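Local atomic coordinates of phosphatase (Thermotoga maritima, PDB entry 1NF2), a protein that probably acts as a magnesium-dependent phosphatase of the haloacid dehalogenase (HAD) family, pairing a catalytic core with a distinctive substrate-binding domain. Residues A[163-166]-A[167-171]. Numbering follows the deposited sequence.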
loop_
_atom_site.group_PDB
_atom_site.type_symbol
_atom_site.label_atom_id
_atom_site.label_comp_id
_atom_site.label_asym_id
_atom_site.label_seq_id
_atom_site.Cartn_x
_atom_site.Cartn_y
_atom_site.Cartn_z
ATOM N N ILE A 163 -4.358 -20.317 14.152
ATOM C CA ILE A 163 -5.652 -20.908 13.843
ATOM C C ILE A 163 -6.378 -20.285 12.646
ATOM O O ILE A 163 -7.081 -20.984 11.917
ATOM C CB ILE A 163 -6.595 -20.884 15.077
ATOM C CG1 ILE A 163 -7.612 -19.758 14.941
ATOM C CG2 ILE A 163 -5.783 -20.701 16.349
ATOM C CD1 ILE A 163 -8.836 -19.950 15.794
ATOM N N LEU A 164 -6.221 -18.979 12.442
ATOM C CA LEU A 164 -6.888 -18.331 11.322
ATOM C C LEU A 164 -6.225 -18.694 10.001
ATOM O O LEU A 164 -6.892 -18.790 8.970
ATOM C CB LEU A 164 -6.927 -16.809 11.518
ATOM C CG LEU A 164 -7.939 -16.378 12.586
ATOM C CD1 LEU A 164 -7.831 -14.894 12.863
ATOM C CD2 LEU A 164 -9.342 -16.740 12.115
ATOM N N SER A 165 -4.918 -18.922 10.031
ATOM C CA SER A 165 -4.204 -19.298 8.818
ATOM C C SER A 165 -4.600 -20.724 8.417
ATOM O O SER A 165 -4.961 -20.977 7.269
ATOM C CB SER A 165 -2.692 -19.221 9.047
ATOM O OG SER A 165 -1.989 -19.540 7.857
ATOM N N GLU A 166 -4.530 -21.651 9.371
ATOM C CA GLU A 166 -4.892 -23.048 9.125
ATOM C C GLU A 166 -6.308 -23.158 8.580
ATOM O O GLU A 166 -6.581 -23.940 7.674
ATOM C CB GLU A 166 -4.816 -23.850 10.424
ATOM C CG GLU A 166 -3.420 -24.061 10.958
ATOM C CD GLU A 166 -2.616 -25.015 10.105
ATOM O OE1 GLU A 166 -2.325 -24.679 8.939
ATOM O OE2 GLU A 166 -2.277 -26.108 10.602
ATOM N N ARG A 167 -7.204 -22.357 9.144
ATOM C CA ARG A 167 -8.607 -22.374 8.760
ATOM C C ARG A 167 -8.965 -21.619 7.481
ATOM O O ARG A 167 -9.850 -22.047 6.740
ATOM C CB ARG A 167 -9.452 -21.832 9.915
ATOM C CG ARG A 167 -10.944 -21.756 9.629
ATOM C CD ARG A 167 -11.574 -23.139 9.437
ATOM N NE ARG A 167 -13.010 -23.020 9.203
ATOM C CZ ARG A 167 -13.549 -22.523 8.092
ATOM N NH1 ARG A 167 -12.769 -22.107 7.097
ATOM N NH2 ARG A 167 -14.870 -22.399 7.991
ATOM N N PHE A 168 -8.287 -20.508 7.213
ATOM C CA PHE A 168 -8.615 -19.714 6.034
ATOM C C PHE A 168 -7.514 -19.487 5.000
ATOM O O PHE A 168 -7.715 -18.764 4.028
ATOM C CB PHE A 168 -9.172 -18.374 6.489
ATOM C CG PHE A 168 -10.428 -18.493 7.296
ATOM C CD1 PHE A 168 -11.600 -18.956 6.711
ATOM C CD2 PHE A 168 -10.453 -18.107 8.632
ATOM C CE1 PHE A 168 -12.786 -19.026 7.450
ATOM C CE2 PHE A 168 -11.631 -18.174 9.373
ATOM C CZ PHE A 168 -12.799 -18.632 8.780
ATOM N N LYS A 169 -6.365 -20.117 5.202
ATOM C CA LYS A 169 -5.232 -19.995 4.288
ATOM C C LYS A 169 -5.641 -20.146 2.819
ATOM O O LYS A 169 -5.064 -19.507 1.937
ATOM C CB LYS A 169 -4.196 -21.067 4.641
ATOM C CG LYS A 169 -2.868 -20.968 3.915
ATOM C CD LYS A 169 -1.955 -22.126 4.314
ATOM C CE LYS A 169 -1.754 -22.182 5.825
ATOM N NZ LYS A 169 -0.942 -23.356 6.250
ATOM N N ASP A 170 -6.642 -20.988 2.573
ATOM C CA ASP A 170 -7.139 -21.279 1.224
ATOM C C ASP A 170 -7.883 -20.176 0.474
ATOM O O ASP A 170 -7.867 -20.139 -0.753
ATOM C CB ASP A 170 -8.054 -22.508 1.262
ATOM C CG ASP A 170 -7.295 -23.801 1.457
ATOM O OD1 ASP A 170 -7.948 -24.864 1.537
ATOM O OD2 ASP A 170 -6.047 -23.759 1.525
ATOM N N VAL A 171 -8.543 -19.284 1.196
ATOM C CA VAL A 171 -9.312 -18.243 0.537
ATOM C C VAL A 171 -8.943 -16.826 0.944
ATOM O O VAL A 171 -9.591 -15.865 0.518
ATOM C CB VAL A 171 -10.808 -18.447 0.805
ATOM C CG1 VAL A 171 -11.249 -19.792 0.243
ATOM C CG2 VAL A 171 -11.074 -18.396 2.303
HETATM O O HOH W 1 -7.933 -22.749 4.738
#
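The backbone N of F168 reaches back one helical turn to L164 O, a bond of 2.8 Å, and R167 N does the same to I163 O at 3.1 Å. One turn apart, L164 and F168 also meet through their side chains: CD2 of L164 arrives at the edge of the F168 ring, in its plane, 3.8 Å from CE2. From the sequence neighbour, CG of R167 lies 3.6 Å above the ring plane, over its centre. The arginine chain bends at chi2 (66°), which brings its guanidinium over the outer rim of that same face, with F168 CZ off-centre under one guanidinium face. On the exposed flank E166 and K169 run side by side in the same direction, joined by a weak salt bridge of 3.3 Å between OE1 and NZ; a bend at chi3 of the lysine carries CE past S165 OG. Where the chain leaves the helix, a water accepts from D170 N, its oxygen 3.1 Å from that nitrogen, and donates weakly to E166 O and R167 O. This is the last turn of helix 154-168, amphipathic here, with L164 and F168 buried; the F168 ring packs edge-to-face on Y94 and touches I91 of helix 85-95. Strand 172-178, which follows, borders a six-stranded mixed sheet separate from the one bearing the magnesium site, consistent with the substrate-binding (cap) domain of a HAD-family phosphatase.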